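Local coordinates for FAD-binding oxidoreductase (PDB 7PBG), which oxidises 4-ethylphenol, a dehydrogenation linked to 4-vinylphenol, with the aid of a covalently bound FAD cofactor, at residues R32-E35 with A36-S39. Residues are numbered along the deposited sequence; the frame is centred on the assembly and turned at random.
Sequences RVDE and ATVS
With chi1 of Asp34 at 54°, its CG sits between the backbone N and the carbonyl carbon, which swings the carboxylate over the first turn of the helix. Thr37 meets it with OG1 set beside its own backbone N (chi1 -56°), a setting that lets hydroxyl and amide converge on one oxygen. The evidence for a double grip is direct: Thr37 OG1 donates at 2.6 Å to Asp34 OD2, which accepts with its syn lone pair, while Thr37 N reaches Asp34 OD2 at 3.0 Å from above the carboxylate plane. Two bonds of such different direction fix the rotation of the carboxylate. Asp34 is thereby the N-cap of helix 35-39, a short helix that follows strand 31-32; within this chain that strand is an outermost one of the mixed sheet that also holds strand 81-84, with the FAD-binding residue His82, in this member of the PCMH-type FAD-binding family. Helical bonding begins at once, Val38 N donating to Asp34 O at 2.9 Å and nearly straight (175°). The other carboxylate oxygen faces Arg32: NH1 of Arg32 lies 2.8 Å from Asp34 OD1, but well out of the guanidinium plane, so the attraction is one of charge. Thr37 OG1 stands over a face of that guanidinium, and lower down the arginine chain Thr37 CG2 packs against Arg32 CB at 3.8 Å; Trp60 and Val58 adjoin both residues. One turn on, Ser39 OG bonds back to Glu35 O at 2.7 Å, and Ser39 N approaches that oxygen from the opposite face of the carbonyl plane. The Glu35 carboxylate is directed to Arg4, with which OE1 forms a salt bridge. CG2 of Val38, a buried side chain, lies 3.5 Å from Arg32 O, at the end of strand 31-32.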
ATOM      1  N   ARG A  32       0.691  35.377 -11.490  1.00 26.57           N
ATOM      2  CA  ARG A  32       0.460  36.522 -10.570  1.00 28.40           C
ATOM      3  C   ARG A  32       1.712  36.771  -9.731  1.00 27.23           C
ATOM      4  O   ARG A  32       2.267  35.807  -9.112  1.00 24.37           O
ATOM      5  CB  ARG A  32      -0.782  36.249  -9.723  1.00 28.98           C
ATOM      6  CG  ARG A  32      -2.023  36.024 -10.580  1.00 35.52           C
ATOM      7  CD  ARG A  32      -2.439  37.262 -11.361  1.00 38.70           C
ATOM      8  NE  ARG A  32      -3.418  38.043 -10.632  1.00 50.06           N
ATOM      9  CZ  ARG A  32      -3.360  39.350 -10.396  1.00 53.04           C
ATOM     10  NH1 ARG A  32      -2.362  40.090 -10.851  1.00 63.11           N
ATOM     11  NH2 ARG A  32      -4.326  39.919  -9.703  1.00 57.16           N
ATOM     12  N   VAL A  33       2.183  38.022  -9.727  1.00 26.16           N
ATOM     13  CA  VAL A  33       3.382  38.428  -8.937  1.00 26.12           C
ATOM     14  C   VAL A  33       3.022  39.550  -7.957  1.00 25.48           C
ATOM     15  O   VAL A  33       3.895  39.915  -7.173  1.00 27.19           O
ATOM     16  CB  VAL A  33       4.558  38.835  -9.844  1.00 28.74           C
ATOM     17  CG1 VAL A  33       5.074  37.659 -10.668  1.00 31.51           C
ATOM     18  CG2 VAL A  33       4.190  39.996 -10.754  1.00 31.68           C
ATOM     19  N   ASP A  34       1.780  40.038  -7.951  1.00 27.42           N
ATOM     20  CA  ASP A  34       1.404  41.153  -7.051  1.00 27.91           C
ATOM     21  C   ASP A  34       1.298  40.647  -5.611  1.00 30.75           C
ATOM     22  O   ASP A  34       0.810  39.514  -5.394  1.00 30.34           O
ATOM     23  CB  ASP A  34       0.088  41.798  -7.477  1.00 29.35           C
ATOM     24  CG  ASP A  34      -1.018  40.770  -7.589  1.00 31.34           C
ATOM     25  OD1 ASP A  34      -0.890  39.866  -8.459  1.00 31.84           O
ATOM     26  OD2 ASP A  34      -1.966  40.841  -6.766  1.00 36.97           O
ATOM     27  N   GLU A  35       1.718  41.484  -4.666  1.00 29.08           N
ATOM     28  CA  GLU A  35       1.735  41.182  -3.215  1.00 28.94           C
ATOM     29  C   GLU A  35       0.339  40.751  -2.746  1.00 28.93           C
ATOM     30  O   GLU A  35       0.255  39.785  -2.005  1.00 27.72           O
ATOM     31  CB  GLU A  35       2.229  42.406  -2.431  1.00 29.77           C
ATOM     32  CG  GLU A  35       2.189  42.195  -0.943  1.00 29.82           C
ATOM     33  CD  GLU A  35       3.183  41.162  -0.452  1.00 30.81           C
ATOM     34  OE1 GLU A  35       4.194  40.954  -1.125  1.00 28.61           O
ATOM     35  OE2 GLU A  35       2.930  40.551   0.591  1.00 27.85           O
ATOM     36  N   ALA A  36      -0.732  41.438  -3.155  1.00 28.40           N
ATOM     37  CA  ALA A  36      -2.098  41.125  -2.683  1.00 29.96           C
ATOM     38  C   ALA A  36      -2.443  39.669  -3.040  1.00 29.31           C
ATOM     39  O   ALA A  36      -3.010  38.960  -2.172  1.00 29.36           O
ATOM     40  CB  ALA A  36      -3.123  42.097  -3.232  1.00 30.86           C
ATOM     41  N   THR A  37      -2.149  39.231  -4.261  1.00 27.11           N
ATOM     42  CA  THR A  37      -2.494  37.867  -4.732  1.00 27.03           C
ATOM     43  C   THR A  37      -1.506  36.838  -4.164  1.00 24.42           C
ATOM     44  O   THR A  37      -1.978  35.813  -3.635  1.00 26.15           O
ATOM     45  CB  THR A  37      -2.502  37.718  -6.254  1.00 29.57           C
ATOM     46  OG1 THR A  37      -3.397  38.684  -6.808  1.00 34.77           O
ATOM     47  CG2 THR A  37      -2.970  36.335  -6.662  1.00 27.72           C
ATOM     48  N   VAL A  38      -0.208  37.090  -4.229  1.00 22.32           N
ATOM     49  CA  VAL A  38       0.760  36.056  -3.761  1.00 23.27           C
ATOM     50  C   VAL A  38       0.656  35.851  -2.240  1.00 25.15           C
ATOM     51  O   VAL A  38       0.828  34.702  -1.782  1.00 24.08           O
ATOM     52  CB  VAL A  38       2.192  36.341  -4.217  1.00 25.12           C
ATOM     53  CG1 VAL A  38       3.155  35.240  -3.803  1.00 25.77           C
ATOM     54  CG2 VAL A  38       2.258  36.550  -5.720  1.00 24.06           C
ATOM     55  N   SER A  39       0.361  36.903  -1.466  1.00 22.80           N
ATOM     56  CA  SER A  39       0.369  36.857   0.014  1.00 23.42           C
ATOM     57  C   SER A  39      -0.735  35.932   0.510  1.00 23.41           C
ATOM     58  O   SER A  39      -0.586  35.407   1.622  1.00 22.42           O
ATOM     59  CB  SER A  39       0.259  38.251   0.644  1.00 24.68           C
ATOM     60  OG  SER A  39      -0.943  38.887   0.272  1.00 25.26           O
TER